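Local coordinates for NtrC family transcriptional regulator (Clostridium acetobutylicum ATCC 824, PDB 2Q5C), which probably acts as a sigma-54-dependent transcriptional activator of the NtrC family, this piece being its N-terminal PrpR-type domain, at residues T132-I135 with S136-K139; T153-A156 with I157-G160. All coordinates share one frame; numbering follows the deposited sequence.

Contact 1 of 2, residues T132-I135 with S136-K139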
ATOM      1  N   THR A 132       3.808   1.165 -16.028  1.00 23.35           N
ATOM      2  CA  THR A 132       4.299   0.261 -17.078  1.00 24.83           C
ATOM      3  C   THR A 132       5.615   0.788 -17.635  1.00 24.85           C
ATOM      4  O   THR A 132       6.556   0.015 -17.855  1.00 24.70           O
ATOM      5  CB  THR A 132       3.281   0.064 -18.198  1.00 26.05           C
ATOM      6  OG1 THR A 132       2.886   1.346 -18.697  1.00 30.09           O
ATOM      7  CG2 THR A 132       2.055  -0.680 -17.670  1.00 25.31           C
ATOM      8  N   THR A 133       5.709   2.099 -17.819  1.00 24.44           N
ATOM      9  CA  THR A 133       6.938   2.709 -18.366  1.00 24.39           C
ATOM     10  C   THR A 133       8.092   2.573 -17.385  1.00 24.30           C
ATOM     11  O   THR A 133       9.234   2.290 -17.758  1.00 23.03           O
ATOM     12  CB  THR A 133       6.710   4.207 -18.686  1.00 26.14           C
ATOM     13  OG1 THR A 133       5.658   4.313 -19.640  1.00 28.93           O
ATOM     14  CG2 THR A 133       7.981   4.877 -19.227  1.00 27.40           C
ATOM     15  N   LEU A 134       7.812   2.795 -16.110  1.00 23.16           N
ATOM     16  CA  LEU A 134       8.820   2.661 -15.100  1.00 23.43           C
ATOM     17  C   LEU A 134       9.395   1.255 -15.014  1.00 22.04           C
ATOM     18  O   LEU A 134      10.608   1.097 -14.825  1.00 22.02           O
ATOM     19  CB  LEU A 134       8.224   3.094 -13.764  1.00 23.86           C
ATOM     20  CG  LEU A 134       9.271   3.388 -12.715  1.00 26.17           C
ATOM     21  CD1 LEU A 134      10.255   4.462 -13.218  1.00 28.74           C
ATOM     22  CD2 LEU A 134       8.562   3.866 -11.448  1.00 26.22           C
ATOM     23  N   ILE A 135       8.552   0.240 -15.133  1.00 21.08           N
ATOM     24  CA  ILE A 135       8.995  -1.169 -15.161  1.00 21.00           C
ATOM     25  C   ILE A 135       9.898  -1.407 -16.378  1.00 20.98           C
ATOM     26  O   ILE A 135      10.965  -2.013 -16.257  1.00 21.83           O
ATOM     27  CB  ILE A 135       7.805  -2.173 -15.054  1.00 21.08           C
ATOM     28  CG1 ILE A 135       7.176  -2.075 -13.639  1.00 20.74           C
ATOM     29  CG2 ILE A 135       8.224  -3.614 -15.365  1.00 21.03           C
ATOM     30  CD1 ILE A 135       8.167  -2.325 -12.488  1.00 21.55           C
ATOM     31  N   SER A 136       9.504  -0.875 -17.532  1.00 21.19           N
ATOM     32  CA  SER A 136      10.406  -0.939 -18.697  1.00 21.57           C
ATOM     33  C   SER A 136      11.736  -0.286 -18.429  1.00 22.20           C
ATOM     34  O   SER A 136      12.781  -0.813 -18.834  1.00 22.17           O
ATOM     35  CB  SER A 136       9.750  -0.284 -19.910  1.00 22.07           C
ATOM     36  OG  SER A 136       8.686  -1.101 -20.369  1.00 25.64           O
ATOM     37  N   LYS A 137      11.737   0.850 -17.751  1.00 20.82           N
ATOM     38  CA  LYS A 137      12.983   1.504 -17.404  1.00 21.18           C
ATOM     39  C   LYS A 137      13.857   0.586 -16.564  1.00 22.40           C
ATOM     40  O   LYS A 137      15.052   0.489 -16.777  1.00 21.17           O
ATOM     41  CB  LYS A 137      12.742   2.845 -16.683  1.00 21.85           C
ATOM     42  CG  LYS A 137      13.977   3.673 -16.615  1.00 22.75           C
ATOM     43  CD  LYS A 137      13.710   5.009 -15.952  1.00 24.45           C
ATOM     44  CE  LYS A 137      14.936   5.841 -15.987  1.00 27.38           C
ATOM     45  NZ  LYS A 137      14.675   7.185 -15.381  1.00 32.44           N
ATOM     46  N   VAL A 138      13.279  -0.072 -15.560  1.00 22.05           N
ATOM     47  CA  VAL A 138      14.021  -1.030 -14.744  1.00 23.19           C
ATOM     48  C   VAL A 138      14.777  -2.053 -15.592  1.00 22.31           C
ATOM     49  O   VAL A 138      15.969  -2.285 -15.347  1.00 22.50           O
ATOM     50  CB  VAL A 138      13.074  -1.737 -13.733  1.00 24.20           C
ATOM     51  CG1 VAL A 138      13.808  -2.852 -12.959  1.00 25.89           C
ATOM     52  CG2 VAL A 138      12.498  -0.684 -12.767  1.00 24.94           C
ATOM     53  N   LYS A 139      14.091  -2.627 -16.588  1.00 22.24           N
ATOM     54  CA  LYS A 139      14.689  -3.662 -17.450  1.00 23.47           C
ATOM     55  C   LYS A 139      15.885  -3.059 -18.147  1.00 21.97           C
ATOM     56  O   LYS A 139      16.925  -3.700 -18.262  1.00 21.70           O
ATOM     57  CB  LYS A 139      13.732  -4.160 -18.531  1.00 25.37           C
ATOM     58  CG  LYS A 139      12.590  -4.967 -18.055  1.00 28.76           C
ATOM     59  CD  LYS A 139      11.680  -5.372 -19.206  1.00 34.83           C
ATOM     60  CE  LYS A 139      11.845  -6.841 -19.575  1.00 37.96           C
ATOM     61  NZ  LYS A 139      10.596  -7.352 -20.240  1.00 41.21           N
TER

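Contact 2 of 2, residues T153-A156 with I157-G160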
ATOM      1  N   THR A 153       4.663  -4.444  -8.286  1.00 20.17           N
ATOM      2  CA  THR A 153       5.335  -5.746  -8.389  1.00 20.39           C
ATOM      3  C   THR A 153       4.609  -6.648  -9.347  1.00 21.63           C
ATOM      4  O   THR A 153       5.261  -7.457 -10.036  1.00 21.79           O
ATOM      5  CB  THR A 153       5.587  -6.424  -7.017  1.00 20.40           C
ATOM      6  OG1 THR A 153       4.339  -6.594  -6.337  1.00 21.70           O
ATOM      7  CG2 THR A 153       6.516  -5.556  -6.167  1.00 21.39           C
ATOM      8  N   ASP A 154       3.282  -6.530  -9.428  1.00 21.50           N
ATOM      9  CA  ASP A 154       2.521  -7.296 -10.426  1.00 23.24           C
ATOM     10  C   ASP A 154       2.971  -6.940 -11.835  1.00 23.42           C
ATOM     11  O   ASP A 154       3.146  -7.844 -12.674  1.00 24.06           O
ATOM     12  CB  ASP A 154       1.010  -7.109 -10.284  1.00 23.92           C
ATOM     13  CG  ASP A 154       0.412  -7.936  -9.167  1.00 25.35           C
ATOM     14  OD1 ASP A 154       1.055  -8.899  -8.699  1.00 28.93           O
ATOM     15  OD2 ASP A 154      -0.753  -7.635  -8.789  1.00 29.12           O
ATOM     16  N   GLU A 155       3.190  -5.659 -12.115  1.00 23.71           N
ATOM     17  CA  GLU A 155       3.682  -5.250 -13.436  1.00 24.27           C
ATOM     18  C   GLU A 155       5.115  -5.770 -13.686  1.00 24.20           C
ATOM     19  O   GLU A 155       5.468  -6.159 -14.819  1.00 24.64           O
ATOM     20  CB  GLU A 155       3.608  -3.718 -13.603  1.00 24.28           C
ATOM     21  CG  GLU A 155       4.011  -3.184 -15.008  1.00 26.26           C
ATOM     22  CD  GLU A 155       3.177  -3.723 -16.174  1.00 29.38           C
ATOM     23  OE1 GLU A 155       2.005  -4.110 -15.972  1.00 29.30           O
ATOM     24  OE2 GLU A 155       3.709  -3.714 -17.311  1.00 29.65           O
ATOM     25  N   ALA A 156       5.955  -5.766 -12.646  1.00 23.01           N
ATOM     26  CA  ALA A 156       7.311  -6.320 -12.736  1.00 23.12           C
ATOM     27  C   ALA A 156       7.260  -7.749 -13.209  1.00 23.81           C
ATOM     28  O   ALA A 156       7.991  -8.138 -14.146  1.00 23.61           O
ATOM     29  CB  ALA A 156       8.021  -6.251 -11.356  1.00 22.25           C
ATOM     30  N   ILE A 157       6.428  -8.543 -12.559  1.00 24.34           N
ATOM     31  CA  ILE A 157       6.305  -9.959 -12.865  1.00 25.53           C
ATOM     32  C   ILE A 157       5.733 -10.141 -14.287  1.00 26.81           C
ATOM     33  O   ILE A 157       6.207 -10.994 -15.052  1.00 27.62           O
ATOM     34  CB  ILE A 157       5.484 -10.681 -11.778  1.00 25.42           C
ATOM     35  CG1 ILE A 157       6.283 -10.690 -10.468  1.00 25.33           C
ATOM     36  CG2 ILE A 157       5.155 -12.128 -12.210  1.00 26.05           C
ATOM     37  CD1 ILE A 157       5.413 -10.914  -9.205  1.00 25.00           C
ATOM     38  N   LYS A 158       4.792  -9.291 -14.673  1.00 27.37           N
ATOM     39  CA  LYS A 158       4.241  -9.348 -16.039  1.00 28.98           C
ATOM     40  C   LYS A 158       5.340  -9.132 -17.086  1.00 28.86           C
ATOM     41  O   LYS A 158       5.323  -9.779 -18.156  1.00 29.69           O
ATOM     42  CB  LYS A 158       3.132  -8.314 -16.216  1.00 28.96           C
ATOM     43  CG  LYS A 158       2.449  -8.359 -17.596  1.00 30.06           C
ATOM     44  CD  LYS A 158       1.344  -7.306 -17.707  1.00 30.96           C
ATOM     45  CE  LYS A 158       0.723  -7.323 -19.099  1.00 35.00           C
ATOM     46  NZ  LYS A 158      -0.145  -6.135 -19.310  1.00 38.91           N
ATOM     47  N   GLN A 159       6.280  -8.235 -16.798  1.00 28.15           N
ATOM     48  CA  GLN A 159       7.386  -7.948 -17.708  1.00 28.33           C
ATOM     49  C   GLN A 159       8.594  -8.898 -17.482  1.00 27.67           C
ATOM     50  O   GLN A 159       9.685  -8.650 -18.000  1.00 28.96           O
ATOM     51  CB  GLN A 159       7.771  -6.452 -17.686  1.00 27.96           C
ATOM     52  CG  GLN A 159       6.638  -5.463 -18.154  1.00 28.70           C
ATOM     53  CD  GLN A 159       7.104  -4.018 -18.510  1.00 29.50           C
ATOM     54  OE1 GLN A 159       8.197  -3.796 -19.070  1.00 33.28           O
ATOM     55  NE2 GLN A 159       6.248  -3.020 -18.194  1.00 30.19           N
ATOM     56  N   GLY A 160       8.376  -9.969 -16.724  1.00 27.36           N
ATOM     57  CA  GLY A 160       9.361 -11.050 -16.556  1.00 27.11           C
ATOM     58  C   GLY A 160      10.429 -10.821 -15.512  1.00 26.91           C
ATOM     59  O   GLY A 160      11.481 -11.481 -15.518  1.00 27.54           O
TER
HETATM   60  O   HOH W   1       0.093  -4.059 -17.804  1.00 44.80           O

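Contact 1 of 2, residues T132-I135 with S136-K139
Leu134 and Val138 meet one turn apart along the helix, where the backbone N of Val138 donates to the carbonyl oxygen of Leu134 at 3.0 Å. The CG2 methyl of Val138 rests against the same oxygen, 3.3 Å from Leu134 O, because chi1 of 174° sets CG1 anti to the backbone N and turns CG2 back beside that N, over the preceding turn; the methyl probably helps to screen this bond from solvent. The rungs next to it repeat the pattern: Lys137 N reaches Thr133 O at 2.9 Å, Ser136 N reaches Thr132 O, and Lys139 N reaches Ile135 O at 3.2 Å. Leu134 and Lys137 touch loosely, CD1 of the leucine lying 4.4 Å from CD of the lysine. The extended lysine chain carries its ammonium away from the helix, which suits an exposed position. Ser136 sets OG beside its own backbone N (chi1 -71°), 3.5 Å from Thr132 O. A small polar residue fits where a second helix end comes close, and Gln159 there satisfies both this hydroxyl and the ammonium of Lys139. The apolar residues lie on the inner side: Ile135 packs on Val152, Glu155 and Ala156 of helix 150-158 and on Ile100, while Leu134 and Val138 press on Phe123 of strand 119-125 and on Ile100 of strand 96-102. Helix 131-140 is therefore amphipathic, its branched and apolar side chains laid over the parallel sheet and helix 150-158, with Thr133 and Lys137 on its exposed side.

Contact 2 of 2, residues T153-A156 with I157-G160
Gln159 NE2 serves two acceptors: Glu155 OE2 at 2.8 Å and, across to helix 131-140, Thr132 O. The bond to OE2 is nearly straight, with an N-H...O angle of 167°. It uses the anti lone pair of OE2, and the oxygen lies close to the amide plane of Gln159, although carboxylate and amide planes stand 77° apart. Glu155 gets there by setting CG anti to its backbone N (chi1 -176°) and then bending at chi2, which folds the carboxylate toward the following turn. Its other oxygen, OE1, accepts from a water at 2.6 Å that itself accepts from Lys158 NZ, so the water joins two opposite charges, Glu155 OE1 and Lys158 NZ, that stay 4.5 Å apart. In the backbone, Gln159 N donates to Glu155 O, while CG1 of Ile157 lies against Thr153 O. The helix ends in a Schellman motif, Leu161 N bonding to Ala156 O and Gly160 N to Ile157 O; glycine at C-prime easily adopts the positive phi. Small Ala156 lets the helix sit close to Val146 of strand 145-148. With both carboxylate oxygens engaged, the Glu155 group is restricted in rotation, and the nearby ammonium of Lys158 would probably help keep it ionised.

In the fold
Contacts 1 and 2 lie on neighbouring helices packed with the sheet of strands 119-125, 96-102, 145-148 and 162-165, in the second Rossmann-like alpha/beta lobe of this N-terminal region; their centres are about 10 Å apart. Gln159, just past the last turn of helix 150-158, carries polar bonds between them: its backbone O lies 2.7 Å from Lys139 NZ, and its OE1 lies 3.0 Å from Ser136 OG. Apolar packing accompanies these bonds, Ile135 CG2 lying 3.4 Å from Gln159 CD. One residue is thereby tied to several positions along helix 131-140. Both contacts are structural packing within one lobe, joining helix 131-140 to the end of helix 150-158.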